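Local coordinates for pngf-ii (Elizabethkingia meningoseptica, PDB 4R4X), which acts as a peptide:N-glycosidase, a hydrolase that releases N-linked glycans from the asparagine side chains of glycoproteins, at residues P189-E194 with I346-G351; E298-F303 with T326-D331. All blocks are in the same frame, centred on the assembly; numbering follows the deposited sequence.

Contact 1. Residues P189-E194 with I346-G351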
loop_
_atom_site.group_PDB
_atom_site.type_symbol
_atom_site.label_atom_id
_atom_site.label_comp_id
_atom_site.label_asym_id
_atom_site.label_seq_id
_atom_site.Cartn_x
_atom_site.Cartn_y
_atom_site.Cartn_z
ATOM N N PRO A 189 -1.866 -10.039 5.091
ATOM C CA PRO A 189 -3.309 -10.147 4.898
ATOM C C PRO A 189 -4.046 -9.929 6.201
ATOM O O PRO A 189 -3.587 -10.395 7.257
ATOM C CB PRO A 189 -3.511 -11.589 4.391
ATOM C CG PRO A 189 -2.167 -12.228 4.343
ATOM C CD PRO A 189 -1.194 -11.352 5.070
ATOM N N VAL A 190 -5.160 -9.207 6.142
ATOM C CA VAL A 190 -5.996 -9.009 7.312
ATOM C C VAL A 190 -7.402 -9.542 7.059
ATOM O O VAL A 190 -7.804 -10.496 7.717
ATOM C CB VAL A 190 -6.048 -7.524 7.738
ATOM C CG1 VAL A 190 -6.810 -7.376 9.039
ATOM C CG2 VAL A 190 -4.648 -6.975 7.894
ATOM N N PHE A 191 -8.140 -8.925 6.127
ATOM C CA PHE A 191 -9.523 -9.349 5.809
ATOM C C PHE A 191 -9.684 -9.585 4.325
ATOM O O PHE A 191 -9.089 -8.876 3.492
ATOM C CB PHE A 191 -10.595 -8.340 6.272
ATOM C CG PHE A 191 -10.580 -8.041 7.746
ATOM C CD1 PHE A 191 -10.741 -9.039 8.690
ATOM C CD2 PHE A 191 -10.444 -6.735 8.194
ATOM C CE1 PHE A 191 -10.732 -8.751 10.037
ATOM C CE2 PHE A 191 -10.399 -6.443 9.537
ATOM C CZ PHE A 191 -10.559 -7.455 10.471
ATOM N N GLU A 192 -10.493 -10.585 3.981
ATOM C CA GLU A 192 -10.837 -10.862 2.592
ATOM C C GLU A 192 -12.341 -11.087 2.460
ATOM O O GLU A 192 -12.888 -11.972 3.108
ATOM C CB GLU A 192 -10.085 -12.098 2.087
ATOM C CG GLU A 192 -10.330 -12.365 0.612
ATOM C CD GLU A 192 -9.304 -13.315 -0.005
ATOM O OE1 GLU A 192 -9.056 -13.197 -1.231
ATOM O OE2 GLU A 192 -8.729 -14.152 0.732
ATOM N N ASN A 193 -12.989 -10.247 1.654
ATOM C CA ASN A 193 -14.422 -10.256 1.461
ATOM C C ASN A 193 -15.218 -10.448 2.762
ATOM O O ASN A 193 -16.061 -11.316 2.837
ATOM C CB ASN A 193 -14.789 -11.343 0.434
ATOM C CG ASN A 193 -14.067 -11.145 -0.903
ATOM O OD1 ASN A 193 -13.892 -10.015 -1.376
ATOM N ND2 ASN A 193 -13.633 -12.238 -1.506
ATOM N N GLU A 194 -14.954 -9.609 3.755
ATOM C CA GLU A 194 -15.630 -9.668 5.053
ATOM C C GLU A 194 -16.802 -8.721 5.116
ATOM O O GLU A 194 -16.665 -7.536 4.843
ATOM C CB GLU A 194 -14.705 -9.266 6.210
ATOM C CG GLU A 194 -13.841 -10.347 6.814
ATOM C CD GLU A 194 -14.535 -11.669 7.105
ATOM O OE1 GLU A 194 -13.946 -12.695 6.685
ATOM O OE2 GLU A 194 -15.614 -11.692 7.743
ATOM N N ILE A 346 -5.950 -5.246 15.077
ATOM C CA ILE A 346 -6.280 -4.397 13.925
ATOM C C ILE A 346 -7.731 -4.632 13.491
ATOM O O ILE A 346 -8.213 -5.775 13.444
ATOM C CB ILE A 346 -5.287 -4.579 12.752
ATOM C CG1 ILE A 346 -5.699 -3.737 11.523
ATOM C CG2 ILE A 346 -5.170 -6.042 12.339
ATOM C CD1 ILE A 346 -4.566 -3.517 10.545
ATOM N N GLY A 347 -8.440 -3.537 13.222
ATOM C CA GLY A 347 -9.860 -3.627 12.917
ATOM C C GLY A 347 -10.338 -2.687 11.848
ATOM O O GLY A 347 -9.626 -1.792 11.397
ATOM N N ALA A 348 -11.569 -2.928 11.422
ATOM C CA ALA A 348 -12.218 -2.042 10.485
ATOM C C ALA A 348 -13.612 -1.771 11.020
ATOM O O ALA A 348 -14.231 -2.652 11.612
ATOM C CB ALA A 348 -12.270 -2.684 9.119
ATOM N N PHE A 349 -14.061 -0.531 10.855
ATOM C CA PHE A 349 -15.373 -0.069 11.291
ATOM C C PHE A 349 -16.049 0.605 10.116
ATOM O O PHE A 349 -15.425 1.404 9.423
ATOM C CB PHE A 349 -15.223 0.938 12.444
ATOM C CG PHE A 349 -16.424 1.815 12.696
ATOM C CD1 PHE A 349 -17.577 1.315 13.288
ATOM C CD2 PHE A 349 -16.380 3.174 12.397
ATOM C CE1 PHE A 349 -18.665 2.143 13.535
ATOM C CE2 PHE A 349 -17.455 4.012 12.663
ATOM C CZ PHE A 349 -18.599 3.502 13.235
ATOM N N ILE A 350 -17.309 0.258 9.878
ATOM C CA ILE A 350 -18.192 1.081 9.043
ATOM C C ILE A 350 -19.525 1.218 9.791
ATOM O O ILE A 350 -20.270 0.246 9.947
ATOM C CB ILE A 350 -18.416 0.487 7.636
ATOM C CG1 ILE A 350 -17.082 0.330 6.894
ATOM C CG2 ILE A 350 -19.357 1.405 6.851
ATOM C CD1 ILE A 350 -17.167 -0.435 5.588
ATOM N N GLY A 351 -19.809 2.423 10.276
ATOM C CA GLY A 351 -21.023 2.674 11.011
ATOM C C GLY A 351 -22.206 2.610 10.067
ATOM O O GLY A 351 -22.337 3.460 9.199
#

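Contact 2. Residues E298-F303 with T326-D331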
loop_
_atom_site.group_PDB
_atom_site.type_symbol
_atom_site.label_atom_id
_atom_site.label_comp_id
_atom_site.label_asym_id
_atom_site.label_seq_id
_atom_site.Cartn_x
_atom_site.Cartn_y
_atom_site.Cartn_z
ATOM N N GLU A 298 -6.218 5.587 14.536
ATOM C CA GLU A 298 -6.774 5.468 13.174
ATOM C C GLU A 298 -5.661 5.312 12.149
ATOM O O GLU A 298 -4.891 6.261 11.902
ATOM C CB GLU A 298 -7.575 6.721 12.808
ATOM C CG GLU A 298 -8.680 7.021 13.751
ATOM C CD GLU A 298 -9.451 8.273 13.398
ATOM O OE1 GLU A 298 -8.828 9.322 13.118
ATOM O OE2 GLU A 298 -10.692 8.207 13.413
ATOM N N LEU A 299 -5.513 4.128 11.563
ATOM C CA LEU A 299 -4.570 3.996 10.436
ATOM C C LEU A 299 -5.045 4.812 9.234
ATOM O O LEU A 299 -4.240 5.455 8.573
ATOM C CB LEU A 299 -4.402 2.541 9.996
ATOM C CG LEU A 299 -3.874 1.537 11.016
ATOM C CD1 LEU A 299 -3.544 0.223 10.292
ATOM C CD2 LEU A 299 -2.624 2.092 11.721
HETATM N N MSE A 300 -6.350 4.785 8.978
HETATM C CA MSE A 300 -6.958 5.394 7.777
HETATM C C MSE A 300 -8.385 5.733 8.107
HETATM O O MSE A 300 -9.145 4.861 8.502
HETATM C CB MSE A 300 -6.944 4.409 6.588
HETATM C CG MSE A 300 -7.683 4.918 5.341
HETATM SE SE MSE A 300 -8.449 3.448 4.253
HETATM C CE MSE A 300 -6.978 2.148 4.375
ATOM N N ARG A 301 -8.767 7.008 7.957
ATOM C CA ARG A 301 -10.145 7.443 8.070
ATOM C C ARG A 301 -10.677 7.575 6.650
ATOM O O ARG A 301 -10.038 8.218 5.795
ATOM C CB ARG A 301 -10.241 8.784 8.822
ATOM C CG ARG A 301 -11.615 9.460 8.787
ATOM C CD ARG A 301 -12.414 9.406 10.076
ATOM N NE ARG A 301 -11.670 9.841 11.259
ATOM C CZ ARG A 301 -11.581 11.077 11.761
ATOM N NH1 ARG A 301 -12.179 12.118 11.197
ATOM N NH2 ARG A 301 -10.828 11.280 12.846
ATOM N N PHE A 302 -11.815 6.927 6.380
ATOM C CA PHE A 302 -12.383 6.908 5.042
ATOM C C PHE A 302 -13.895 7.019 5.124
ATOM O O PHE A 302 -14.507 6.790 6.180
ATOM C CB PHE A 302 -11.965 5.650 4.240
ATOM C CG PHE A 302 -12.532 4.350 4.770
ATOM C CD1 PHE A 302 -11.920 3.681 5.836
ATOM C CD2 PHE A 302 -13.667 3.774 4.193
ATOM C CE1 PHE A 302 -12.447 2.493 6.331
ATOM C CE2 PHE A 302 -14.201 2.583 4.689
ATOM C CZ PHE A 302 -13.592 1.936 5.754
ATOM N N PHE A 303 -14.502 7.385 4.000
ATOM C CA PHE A 303 -15.944 7.462 3.932
ATOM C C PHE A 303 -16.412 6.638 2.768
ATOM O O PHE A 303 -15.874 6.770 1.680
ATOM C CB PHE A 303 -16.366 8.915 3.842
ATOM C CG PHE A 303 -16.066 9.660 5.099
ATOM C CD1 PHE A 303 -14.799 10.159 5.328
ATOM C CD2 PHE A 303 -17.006 9.713 6.110
ATOM C CE1 PHE A 303 -14.468 10.752 6.539
ATOM C CE2 PHE A 303 -16.703 10.341 7.317
ATOM C CZ PHE A 303 -15.421 10.839 7.543
ATOM N N THR A 326 -14.662 0.483 -4.247
ATOM C CA THR A 326 -13.886 1.636 -3.863
ATOM C C THR A 326 -12.592 1.177 -3.248
ATOM O O THR A 326 -12.627 0.406 -2.298
ATOM C CB THR A 326 -14.551 2.484 -2.787
ATOM O OG1 THR A 326 -15.968 2.478 -2.974
ATOM C CG2 THR A 326 -13.983 3.899 -2.826
ATOM N N PRO A 327 -11.455 1.642 -3.791
ATOM C CA PRO A 327 -10.174 1.378 -3.181
ATOM C C PRO A 327 -9.687 2.572 -2.366
ATOM O O PRO A 327 -9.895 3.725 -2.769
ATOM C CB PRO A 327 -9.277 1.187 -4.378
ATOM C CG PRO A 327 -9.834 2.150 -5.399
ATOM C CD PRO A 327 -11.296 2.310 -5.093
ATOM N N TYR A 328 -9.049 2.265 -1.241
ATOM C CA TYR A 328 -8.440 3.253 -0.372
ATOM C C TYR A 328 -7.066 2.748 0.049
ATOM O O TYR A 328 -6.945 1.648 0.595
ATOM C CB TYR A 328 -9.264 3.464 0.890
ATOM C CG TYR A 328 -10.755 3.710 0.735
ATOM C CD1 TYR A 328 -11.639 2.649 0.608
ATOM C CD2 TYR A 328 -11.283 5.006 0.791
ATOM C CE1 TYR A 328 -13.009 2.857 0.538
ATOM C CE2 TYR A 328 -12.654 5.224 0.699
ATOM C CZ TYR A 328 -13.507 4.143 0.575
ATOM O OH TYR A 328 -14.875 4.319 0.514
ATOM N N ARG A 329 -6.037 3.551 -0.163
ATOM C CA ARG A 329 -4.710 3.155 0.261
ATOM C C ARG A 329 -3.986 4.350 0.851
ATOM O O ARG A 329 -3.874 5.410 0.210
ATOM C CB ARG A 329 -3.911 2.555 -0.904
ATOM C CG ARG A 329 -2.601 1.869 -0.484
ATOM C CD ARG A 329 -1.871 1.236 -1.671
ATOM N NE ARG A 329 -0.789 0.317 -1.269
ATOM C CZ ARG A 329 0.188 -0.113 -2.070
ATOM N NH1 ARG A 329 0.275 0.308 -3.329
ATOM N NH2 ARG A 329 1.119 -0.961 -1.611
ATOM N N GLN A 330 -3.477 4.156 2.063
ATOM C CA GLN A 330 -2.769 5.201 2.787
ATOM C C GLN A 330 -1.353 4.759 3.211
ATOM O O GLN A 330 -1.142 3.634 3.692
ATOM C CB GLN A 330 -3.544 5.571 4.038
ATOM C CG GLN A 330 -2.879 6.711 4.824
ATOM C CD GLN A 330 -3.822 7.490 5.696
ATOM O OE1 GLN A 330 -3.511 7.852 6.857
ATOM N NE2 GLN A 330 -4.956 7.770 5.177
ATOM N N ASP A 331 -0.413 5.665 3.030
ATOM C CA ASP A 331 0.966 5.544 3.527
ATOM C C ASP A 331 0.906 5.754 5.034
ATOM O O ASP A 331 0.415 6.774 5.496
ATOM C CB ASP A 331 1.786 6.614 2.842
ATOM C CG ASP A 331 3.273 6.609 3.223
ATOM O OD1 ASP A 331 3.683 5.933 4.202
ATOM O OD2 ASP A 331 4.016 7.331 2.521
#

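Contact 1. Residues P189-E194 with I346-G351
Val190 and Phe191 sit on a classic beta bulge of strand 186-196 and reach across the interior of a beta sandwich to Ile346, Gly347 and Ala348 in the facing sheet. The bulge places both residues opposite Leu362 of the neighbouring strand, which lets two consecutive side chains enter the same hydrophobic layer. Val190 CG1, anti to the backbone N (chi1 -174°), meets Ile346 CG2 at 3.9 Å, the two branched side chains crossing at a slant. The same methyl lies over the centre of the Phe191 ring, 3.7 Å above its plane, so it backs the ring as well as bridging to the other sheet. Strands 189-191 and 346-350 approach to 8.5 Å between axes at a crossing angle of -35°, a face-to-face arrangement of two sheets in the sandwich of the PNGase F family's N-terminal domain. Phe191 spans this gap with the far end of its ring. CZ stands 4.1 Å from Ile346 O, while the ring edge comes near the carbonyl carbon of Gly347. Ala348 suits its place by being small: its CB points toward the opposing strand yet leaves room for the aromatic, with Phe191 CE2 4.2 Å away. Ile217 and Leu362 also touch the Phe191 side chain. Beyond the bulge the chain turns a corner at Glu192 and Asn193, and Asn193 adopts a left-handed backbone conformation (phi 42°) in a G1 bulge opposite Ile360.

Contact 2. Residues E298-F303 with T326-D331
Tyr328 and Phe302 meet at the centre of this contact, between strands of the two facing sheets of a beta sandwich that run nearly antiparallel (156°). Phe302 CB lies over one face of the tyrosine, 4.0 Å from the centroid of the Tyr328 ring, a CH-pi contact. With its CG held between the backbone N and the carbonyl carbon (chi1 67°), Phe302 turns a ring edge toward that face too; Phe302 CD2 is 3.6 Å from Tyr328 CZ, and the planes make 50°. Selenomethionine Met300, in one of its two modelled conformers, crosses Tyr328 at about a right angle, its SE 3.5 Å from Tyr328 CB and lying obliquely to the ring, a Met-aromatic contact. Gln330 runs alongside Met300 in the opposite direction. Tyrosine suits this buried site because its hydroxyl can be satisfied at the far end: Tyr328 OH donates to Phe303 O at 2.9 Å, reaching it from above the carbonyl plane. Further out, the side chain of Phe303 leaves the backbone away from 326-331 and stacks on Trp488, while its backbone hydrogen-bonds with Gly491 and Thr492, holding the residue that accepts the bond in the sheet. At the other end Leu299 and Met300 form a classic bulge opposite Val251 where the chain turns a corner. Arg301, whose side chain also leaves the backbone away from 326-331, grips Glu298 side-on with two nitrogens; Ser531 and Thr386 add hydrogen bonds to the carboxylate. Arg301 NH2 meets the syn lone pair of Glu298 OE1 at 2.8 Å, and NE approaches Glu298 OE2 from above the carboxylate plane.

Overall arrangement
Both contacts are buried and join the same two sheets, but at different places. Strands 186-196 and 326-331 are the two outermost strands of the four-stranded sheet, while 343-350 and 297-303 flank strand 248-253 in the larger one. Contact 1 relies on apolar side chains and an aromatic edge against backbone, whereas contact 2, nearer the centre of the chain, buries about twice the surface and adds a tyrosine hydroxyl bond, with the Glu298-Arg301 salt bridge on the same strand as the accepting carbonyl. Their centres are about 12 Å apart, and they join within the larger sheet, where Ile346 packs on Leu299 and Ile350 on Phe302, consistent with a shared core.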